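PDB 3GF6: uncharacterized bacterial lipoprotein from Bacteroides thetaiotaomicron VPI-5482, which is of unknown function but, as a predicted lipoprotein with an all-beta fold, is probably tethered to the bacterial cell envelope. Local coordinates for residues A[101-106]-A[215-220]; A[140-145]-A[191-196]. One frame throughout, in Å; residues are numbered along the deposited sequence.

Contact 1 of 2, residues A[101-106]-A[215-220]; sequences PIYTSQ and FELYEQ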
ATOM      1  N   PRO A 101       4.184 -10.206   0.340  1.00 10.92           N
ATOM      2  CA  PRO A 101       2.780 -10.175  -0.058  1.00 12.17           C
ATOM      3  C   PRO A 101       1.795 -10.188   1.142  1.00 12.87           C
ATOM      4  O   PRO A 101       2.090 -10.758   2.174  1.00 15.58           O
ATOM      5  CB  PRO A 101       2.625 -11.465  -0.835  1.00 11.33           C
ATOM      6  CG  PRO A 101       3.678 -12.354  -0.329  1.00 10.97           C
ATOM      7  CD  PRO A 101       4.817 -11.504   0.126  1.00 14.02           C
ATOM      8  N   ILE A 102       0.633  -9.578   0.971  1.00 12.25           N
ATOM      9  CA  ILE A 102      -0.416  -9.612   1.972  1.00 12.29           C
ATOM     10  C   ILE A 102      -1.032 -11.008   2.019  1.00 14.62           C
ATOM     11  O   ILE A 102      -1.498 -11.451   3.070  1.00 13.77           O
ATOM     12  CB  ILE A 102      -1.464  -8.475   1.700  1.00 13.49           C
ATOM     13  CG1 ILE A 102      -2.362  -8.272   2.911  1.00 17.40           C
ATOM     14  CG2 ILE A 102      -2.330  -8.770   0.437  1.00 12.69           C
ATOM     15  CD1 ILE A 102      -3.314  -7.043   2.793  1.00 12.21           C
ATOM     16  N   TYR A 103      -1.062 -11.702   0.872  1.00 12.20           N
ATOM     17  CA  TYR A 103      -1.626 -13.054   0.806  1.00 10.57           C
ATOM     18  C   TYR A 103      -0.885 -13.874  -0.230  1.00 11.50           C
ATOM     19  O   TYR A 103      -0.502 -13.341  -1.263  1.00 10.86           O
ATOM     20  CB  TYR A 103      -3.109 -12.996   0.444  1.00 12.59           C
ATOM     21  CG  TYR A 103      -3.827 -14.309   0.569  1.00 15.24           C
ATOM     22  CD1 TYR A 103      -3.989 -15.129  -0.529  1.00 14.49           C
ATOM     23  CD2 TYR A 103      -4.385 -14.717   1.776  1.00 15.19           C
ATOM     24  CE1 TYR A 103      -4.647 -16.324  -0.442  1.00 12.66           C
ATOM     25  CE2 TYR A 103      -5.075 -15.963   1.857  1.00 12.34           C
ATOM     26  CZ  TYR A 103      -5.214 -16.724   0.738  1.00 14.66           C
ATOM     27  OH  TYR A 103      -5.861 -17.946   0.771  1.00 13.06           O
ATOM     28  N   THR A 104      -0.730 -15.168   0.036  1.00 12.64           N
ATOM     29  CA  THR A 104      -0.056 -16.121  -0.875  1.00 14.04           C
ATOM     30  C   THR A 104      -1.018 -17.197  -1.329  1.00 14.48           C
ATOM     31  O   THR A 104      -1.625 -17.878  -0.506  1.00 16.03           O
ATOM     32  CB  THR A 104       1.190 -16.747  -0.185  1.00 15.09           C
ATOM     33  OG1 THR A 104       2.084 -15.686   0.117  1.00 13.50           O
ATOM     34  CG2 THR A 104       1.957 -17.766  -1.080  1.00 11.86           C
ATOM     35  N   SER A 105      -1.214 -17.312  -2.645  1.00 14.27           N
ATOM     36  CA  SER A 105      -2.021 -18.349  -3.220  1.00 13.99           C
ATOM     37  C   SER A 105      -1.243 -19.655  -3.354  1.00 18.04           C
ATOM     38  O   SER A 105      -0.000 -19.669  -3.559  1.00 13.14           O
ATOM     39  CB  SER A 105      -2.517 -17.942  -4.610  1.00 15.70           C
ATOM     40  OG  SER A 105      -3.416 -18.908  -5.124  1.00 15.45           O
ATOM     41  N   GLN A 106      -1.989 -20.748  -3.237  1.00 18.34           N
ATOM     42  CA  GLN A 106      -1.451 -22.099  -3.415  1.00 22.18           C
ATOM     43  C   GLN A 106      -2.134 -22.866  -4.567  1.00 22.86           C
ATOM     44  O   GLN A 106      -1.850 -24.057  -4.774  1.00 25.19           O
ATOM     45  CB  GLN A 106      -1.556 -22.889  -2.082  1.00 22.24           C
ATOM     46  CG  GLN A 106      -0.801 -22.264  -0.903  1.00 22.74           C
ATOM     47  CD  GLN A 106       0.695 -22.200  -1.084  1.00 26.71           C
ATOM     48  OE1 GLN A 106       1.269 -22.827  -2.000  1.00 28.03           O
ATOM     49  NE2 GLN A 106       1.353 -21.450  -0.208  1.00 24.41           N
ATOM     50  N   PHE A 215      -9.788  -5.073   4.637  1.00 12.20           N
ATOM     51  CA  PHE A 215      -9.337  -5.815   3.479  1.00 12.33           C
ATOM     52  C   PHE A 215      -9.995  -7.164   3.497  1.00 11.29           C
ATOM     53  O   PHE A 215      -9.931  -7.843   4.504  1.00 11.92           O
ATOM     54  CB  PHE A 215      -7.816  -5.990   3.557  1.00 11.77           C
ATOM     55  CG  PHE A 215      -7.267  -6.840   2.470  1.00 12.73           C
ATOM     56  CD1 PHE A 215      -6.947  -6.274   1.243  1.00 15.53           C
ATOM     57  CD2 PHE A 215      -7.164  -8.218   2.618  1.00 12.55           C
ATOM     58  CE1 PHE A 215      -6.472  -7.079   0.206  1.00 17.41           C
ATOM     59  CE2 PHE A 215      -6.717  -9.023   1.583  1.00 17.16           C
ATOM     60  CZ  PHE A 215      -6.362  -8.460   0.387  1.00 13.67           C
ATOM     61  N   GLU A 216     -10.600  -7.571   2.371  1.00 11.36           N
ATOM     62  CA  GLU A 216     -11.236  -8.880   2.199  1.00 10.90           C
ATOM     63  C   GLU A 216     -10.802  -9.506   0.898  1.00 12.33           C
ATOM     64  O   GLU A 216     -10.710  -8.811  -0.115  1.00 12.63           O
ATOM     65  CB  GLU A 216     -12.760  -8.792   2.167  1.00 10.92           C
ATOM     66  CG  GLU A 216     -13.333  -8.256   3.435  1.00 16.34           C
ATOM     67  CD  GLU A 216     -14.843  -8.076   3.406  1.00 18.94           C
ATOM     68  OE1 GLU A 216     -15.482  -8.243   2.358  1.00 22.95           O
ATOM     69  OE2 GLU A 216     -15.390  -7.768   4.474  1.00 22.76           O
ATOM     70  N   LEU A 217     -10.588 -10.817   0.935  1.00 13.00           N
ATOM     71  CA  LEU A 217     -10.208 -11.607  -0.229  1.00 10.24           C
ATOM     72  C   LEU A 217     -11.110 -12.856  -0.326  1.00 13.28           C
ATOM     73  O   LEU A 217     -11.215 -13.632   0.630  1.00 14.15           O
ATOM     74  CB  LEU A 217      -8.749 -12.049  -0.142  1.00 12.26           C
ATOM     75  CG  LEU A 217      -8.193 -12.866  -1.317  1.00 12.79           C
ATOM     76  CD1 LEU A 217      -8.233 -12.092  -2.656  1.00 12.30           C
ATOM     77  CD2 LEU A 217      -6.742 -13.299  -0.993  1.00 13.10           C
ATOM     78  N   TYR A 218     -11.738 -13.015  -1.481  1.00 11.53           N
ATOM     79  CA  TYR A 218     -12.598 -14.136  -1.789  1.00 12.93           C
ATOM     80  C   TYR A 218     -11.987 -15.008  -2.876  1.00 14.94           C
ATOM     81  O   TYR A 218     -11.407 -14.491  -3.834  1.00 16.38           O
ATOM     82  CB  TYR A 218     -13.972 -13.636  -2.280  1.00 12.59           C
ATOM     83  CG  TYR A 218     -14.704 -12.842  -1.237  1.00 11.47           C
ATOM     84  CD1 TYR A 218     -14.472 -11.471  -1.075  1.00 15.85           C
ATOM     85  CD2 TYR A 218     -15.591 -13.476  -0.353  1.00 19.60           C
ATOM     86  CE1 TYR A 218     -15.130 -10.745  -0.072  1.00 21.61           C
ATOM     87  CE2 TYR A 218     -16.246 -12.756   0.636  1.00 21.87           C
ATOM     88  CZ  TYR A 218     -16.005 -11.400   0.770  1.00 18.93           C
ATOM     89  OH  TYR A 218     -16.658 -10.694   1.735  1.00 24.76           O
ATOM     90  N   GLU A 219     -12.149 -16.325  -2.733  1.00 14.48           N
ATOM     91  CA  GLU A 219     -12.018 -17.248  -3.835  1.00 14.67           C
ATOM     92  C   GLU A 219     -13.409 -17.340  -4.484  1.00 14.08           C
ATOM     93  O   GLU A 219     -14.383 -17.598  -3.796  1.00 13.78           O
ATOM     94  CB  GLU A 219     -11.595 -18.631  -3.374  1.00 17.18           C
ATOM     95  CG  GLU A 219     -10.189 -18.776  -2.920  1.00 17.22           C
ATOM     96  CD  GLU A 219      -9.833 -20.221  -2.541  1.00 26.32           C
ATOM     97  OE1 GLU A 219     -10.653 -21.140  -2.769  1.00 28.56           O
ATOM     98  OE2 GLU A 219      -8.747 -20.422  -1.954  1.00 22.33           O
ATOM     99  N   GLN A 220     -13.505 -17.074  -5.782  1.00 14.07           N
ATOM    100  CA  GLN A 220     -14.792 -17.125  -6.488  1.00 17.46           C
ATOM    101  C   GLN A 220     -15.215 -18.541  -6.853  1.00 21.26           C
ATOM    102  O   GLN A 220     -14.396 -19.323  -7.318  1.00 22.57           O
ATOM    103  CB  GLN A 220     -14.728 -16.291  -7.773  1.00 16.00           C
ATOM    104  CG  GLN A 220     -14.477 -14.850  -7.516  1.00 24.68           C
ATOM    105  CD  GLN A 220     -14.271 -14.009  -8.773  1.00 23.81           C
ATOM    106  OE1 GLN A 220     -13.489 -13.081  -8.744  1.00 22.99           O
ATOM    107  NE2 GLN A 220     -15.016 -14.292  -9.839  1.00 26.66           N
TER
HETATM  108  O   HOH W   1      -6.642 -19.150  -1.691  1.00 15.75           O

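Contact 2 of 2, residues A[140-145]-A[191-196]; sequences SLFQPY and NLFINL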
ATOM      1  N   SER A 140      -0.147  -8.079  -8.290  1.00  9.02           N
ATOM      2  CA  SER A 140       0.467  -9.411  -8.176  1.00 10.44           C
ATOM      3  C   SER A 140       2.005  -9.380  -8.299  1.00 11.24           C
ATOM      4  O   SER A 140       2.605 -10.421  -8.320  1.00 11.43           O
ATOM      5  CB  SER A 140      -0.167 -10.361  -9.184  1.00 10.00           C
ATOM      6  OG  SER A 140       0.251  -9.995 -10.480  1.00 10.34           O
ATOM      7  N   LEU A 141       2.607  -8.183  -8.439  1.00  8.16           N
ATOM      8  CA  LEU A 141       4.059  -7.952  -8.399  1.00  9.57           C
ATOM      9  C   LEU A 141       4.347  -6.839  -7.395  1.00 11.13           C
ATOM     10  O   LEU A 141       3.459  -6.028  -7.119  1.00 10.49           O
ATOM     11  CB  LEU A 141       4.575  -7.527  -9.770  1.00 11.39           C
ATOM     12  CG  LEU A 141       4.369  -8.572 -10.876  1.00  7.84           C
ATOM     13  CD1 LEU A 141       4.759  -7.980 -12.222  1.00  9.76           C
ATOM     14  CD2 LEU A 141       5.178  -9.863 -10.556  1.00  9.19           C
ATOM     15  N   PHE A 142       5.570  -6.810  -6.876  1.00 10.44           N
ATOM     16  CA  PHE A 142       6.029  -5.753  -5.991  1.00  9.10           C
ATOM     17  C   PHE A 142       6.707  -4.634  -6.780  1.00  9.00           C
ATOM     18  O   PHE A 142       7.675  -4.871  -7.488  1.00 11.21           O
ATOM     19  CB  PHE A 142       6.989  -6.328  -4.915  1.00  9.76           C
ATOM     20  CG  PHE A 142       7.366  -5.341  -3.875  1.00  9.36           C
ATOM     21  CD1 PHE A 142       8.374  -4.425  -4.086  1.00 13.12           C
ATOM     22  CD2 PHE A 142       6.608  -5.251  -2.685  1.00 12.82           C
ATOM     23  CE1 PHE A 142       8.669  -3.446  -3.118  1.00 10.51           C
ATOM     24  CE2 PHE A 142       6.903  -4.292  -1.706  1.00 16.42           C
ATOM     25  CZ  PHE A 142       7.936  -3.390  -1.929  1.00 16.38           C
ATOM     26  N   GLN A 143       6.194  -3.417  -6.624  1.00  9.07           N
ATOM     27  CA  GLN A 143       6.693  -2.206  -7.290  1.00  7.90           C
ATOM     28  C   GLN A 143       7.016  -2.378  -8.797  1.00  8.52           C
ATOM     29  O   GLN A 143       8.073  -1.963  -9.246  1.00 10.57           O
ATOM     30  CB  GLN A 143       7.880  -1.611  -6.529  1.00  8.02           C
ATOM     31  CG  GLN A 143       8.008  -0.085  -6.703  1.00  8.96           C
ATOM     32  CD  GLN A 143       9.197   0.535  -6.027  1.00  9.70           C
ATOM     33  OE1 GLN A 143      10.213  -0.124  -5.737  1.00 15.02           O
ATOM     34  NE2 GLN A 143       9.089   1.788  -5.760  1.00  8.27           N
ATOM     35  N   PRO A 144       6.084  -2.969  -9.590  1.00 11.37           N
ATOM     36  CA  PRO A 144       6.343  -2.994 -11.032  1.00 11.78           C
ATOM     37  C   PRO A 144       6.310  -1.568 -11.571  1.00 12.97           C
ATOM     38  O   PRO A 144       5.464  -0.777 -11.157  1.00 13.77           O
ATOM     39  CB  PRO A 144       5.158  -3.793 -11.588  1.00 11.77           C
ATOM     40  CG  PRO A 144       4.028  -3.507 -10.603  1.00  9.46           C
ATOM     41  CD  PRO A 144       4.738  -3.488  -9.256  1.00 10.39           C
ATOM     42  N   TYR A 145       7.210  -1.233 -12.488  1.00 11.04           N
ATOM     43  CA  TYR A 145       7.313   0.156 -12.922  1.00  8.31           C
ATOM     44  C   TYR A 145       7.555   0.274 -14.415  1.00 10.21           C
ATOM     45  O   TYR A 145       8.435  -0.388 -14.968  1.00  9.94           O
ATOM     46  CB  TYR A 145       8.436   0.875 -12.190  1.00  9.92           C
ATOM     47  CG  TYR A 145       8.318   2.364 -12.343  1.00 11.06           C
ATOM     48  CD1 TYR A 145       8.993   3.056 -13.348  1.00 12.86           C
ATOM     49  CD2 TYR A 145       7.478   3.078 -11.511  1.00 10.98           C
ATOM     50  CE1 TYR A 145       8.857   4.451 -13.484  1.00 11.45           C
ATOM     51  CE2 TYR A 145       7.328   4.467 -11.651  1.00 10.90           C
ATOM     52  CZ  TYR A 145       8.021   5.138 -12.639  1.00 12.85           C
ATOM     53  OH  TYR A 145       7.869   6.499 -12.757  1.00 12.65           O
ATOM     54  N   ASN A 191       0.358  -2.098  -0.726  1.00 10.78           N
ATOM     55  CA  ASN A 191       1.361  -1.203  -0.171  1.00 10.21           C
ATOM     56  C   ASN A 191       1.105   0.250  -0.521  1.00 11.92           C
ATOM     57  O   ASN A 191       0.354   0.554  -1.450  1.00 10.52           O
ATOM     58  CB  ASN A 191       2.780  -1.520  -0.675  1.00  8.74           C
ATOM     59  CG  ASN A 191       3.225  -2.925  -0.363  1.00 13.12           C
ATOM     60  OD1 ASN A 191       3.936  -3.193   0.647  1.00 15.33           O
ATOM     61  ND2 ASN A 191       2.838  -3.847  -1.227  1.00  6.36           N
ATOM     62  N   LEU A 192       1.730   1.131   0.252  1.00 10.26           N
ATOM     63  CA  LEU A 192       1.978   2.510  -0.157  1.00 10.40           C
ATOM     64  C   LEU A 192       3.451   2.649  -0.547  1.00 11.18           C
ATOM     65  O   LEU A 192       4.350   2.100   0.121  1.00 13.36           O
ATOM     66  CB  LEU A 192       1.694   3.522   0.949  1.00 11.96           C
ATOM     67  CG  LEU A 192       0.275   3.615   1.505  1.00 16.09           C
ATOM     68  CD1 LEU A 192       0.207   4.696   2.617  1.00 12.10           C
ATOM     69  CD2 LEU A 192      -0.700   3.941   0.425  1.00 16.22           C
ATOM     70  N   PHE A 193       3.696   3.377  -1.622  1.00 10.36           N
ATOM     71  CA  PHE A 193       5.038   3.756  -2.054  1.00 11.36           C
ATOM     72  C   PHE A 193       5.158   5.283  -1.980  1.00  9.06           C
ATOM     73  O   PHE A 193       4.256   5.991  -2.479  1.00  9.90           O
ATOM     74  CB  PHE A 193       5.296   3.208  -3.479  1.00 11.88           C
ATOM     75  CG  PHE A 193       5.375   1.705  -3.530  1.00 12.12           C
ATOM     76  CD1 PHE A 193       6.528   1.034  -3.177  1.00  9.38           C
ATOM     77  CD2 PHE A 193       4.320   0.965  -3.976  1.00  9.21           C
ATOM     78  CE1 PHE A 193       6.581  -0.323  -3.161  1.00 12.86           C
ATOM     79  CE2 PHE A 193       4.375  -0.406  -3.998  1.00 11.17           C
ATOM     80  CZ  PHE A 193       5.539  -1.062  -3.645  1.00 12.73           C
ATOM     81  N   ILE A 194       6.186   5.760  -1.268  1.00  9.50           N
ATOM     82  CA  ILE A 194       6.341   7.174  -0.922  1.00 10.24           C
ATOM     83  C   ILE A 194       7.751   7.670  -1.208  1.00 11.13           C
ATOM     84  O   ILE A 194       8.726   6.932  -1.055  1.00 11.67           O
ATOM     85  CB  ILE A 194       5.987   7.428   0.590  1.00  7.82           C
ATOM     86  CG1 ILE A 194       4.524   7.142   0.843  1.00 11.85           C
ATOM     87  CG2 ILE A 194       6.305   8.921   1.015  1.00 10.75           C
ATOM     88  CD1 ILE A 194       4.233   6.808   2.330  1.00 13.20           C
ATOM     89  N   ASN A 195       7.883   8.938  -1.604  1.00  9.57           N
ATOM     90  CA  ASN A 195       9.173   9.598  -1.567  1.00 10.86           C
ATOM     91  C   ASN A 195       8.976  11.001  -0.997  1.00 11.91           C
ATOM     92  O   ASN A 195       8.050  11.678  -1.376  1.00 11.11           O
ATOM     93  CB  ASN A 195       9.829   9.729  -2.944  1.00 10.96           C
ATOM     94  CG  ASN A 195      11.231  10.336  -2.854  1.00 13.79           C
ATOM     95  OD1 ASN A 195      12.057   9.877  -2.052  1.00 13.76           O
ATOM     96  ND2 ASN A 195      11.486  11.415  -3.620  1.00 11.95           N
ATOM     97  N   LEU A 196       9.804  11.385  -0.050  1.00 10.21           N
ATOM     98  CA  LEU A 196       9.806  12.782   0.434  1.00 11.08           C
ATOM     99  C   LEU A 196      11.048  13.512  -0.043  1.00 13.78           C
ATOM    100  O   LEU A 196      12.133  12.947  -0.098  1.00 10.71           O
ATOM    101  CB  LEU A 196       9.795  12.841   1.962  1.00 12.37           C
ATOM    102  CG  LEU A 196       8.834  11.916   2.710  1.00 12.89           C
ATOM    103  CD1 LEU A 196       9.042  12.002   4.255  1.00 11.69           C
ATOM    104  CD2 LEU A 196       7.382  12.201   2.338  1.00  9.33           C
TER

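Contact 1 of 2, residues A[101-106]-A[215-220]
A classic beta bulge at I102 and Y103, both facing L188, turns two consecutive side chains, one just before strand 103-104 and one in it, toward strand 203-219 of the other antiparallel sheet, where they meet F215 and L217. I102 and F215 approach from opposite directions. With CG1 anti to the backbone N (chi1 -166°) and the chain extended beyond it, I102 CD1 sits over the middle of the F215 ring, 3.8 Å from the centroid and 4° off the normal, a CH-pi contact. At the next residue of the bulge, Y103, L217 crosses at about a right angle. L217 CD2 lies over one face of the Y103 ring, displaced toward the rim; its nearest ring atom is Y103 CD1 at 3.3 Å. A water in the plane of that ring lies 2.8 Å from Y103 OH and donates to E219 OE2 at a short 2.5 Å. No hydrogen bond crosses directly, so the direct contact is apolar, with a water bridge at its edge. F75 packs on I102 and F215, V31 of strand 29-35 touches Y103, and L217 continues onto Y112 and V114 of strand 112-123, while strand 103-104 pairs with strand 187-198.

Contact 2 of 2, residues A[140-145]-A[191-196]
F193 receives two side chains from the 140-145 loop, one at its edge and one over a face. F142 and F193 form a T-shaped pair in which the edge of F193 points at the face of F142: the centroids are 5.2 Å apart and the planes stand at 78°. The closest approach is F142 CZ to F193 CE1, 3.6 Å, with F193 CZ poised above the F142 ring but displaced toward its rim. Q143 runs along the CE1-CD1 rim of one face of F193, with CG the carbon over the ring, in a CH-pi contact 4.0 Å from the F193 centroid and 21° off the normal. Its CG is anti to the backbone N (chi1 -151°) and the chain extended, so the amide continues past the CD1 rim, its plane nearly parallel to the ring. N191 brings its amide group beside F142 CE2, steeply turned from that ring. Cutting F142 back to an alanine is likely to leave the edge of F193 without its aromatic partner and open a gap beside N191.

The loop leaves strand 129-139 before strand 153-158 and folds back over strand 187-198, the antiparallel neighbour of 129-139 in the same sheet. Backbone hydrogen bonds between N191 and Q137 and between F193 and Y135 join these two strands, and the Y135 ring also meets F193. Q99 touches F142, and Y8 packs on Q143. No hydrogen bond crosses the two segments; ring edges, ring faces and aliphatic carbons hold the loop, an attachment that depends on shape more than on charge.

Both contacts are largely buried and bury equal area, 196 Å², yet contact 2 lies nearer the middle of the chain, about 7 Å from its centre to that of the chain against about 15 Å for contact 1. They share one sheet, in which strands 103-104 and 187-198 are neighbours, but do different work: contact 1 joins that sheet to strand 203-219 of the other, whereas contact 2 lays a loop on strand 187-198. Their centres are about 19 Å apart, and they do not touch. Aliphatic methyl groups over rings, plus a bridging water, characterise 101-106 with 215-220; a ring pair and a glutamine chain characterise 140-145 with 191-196.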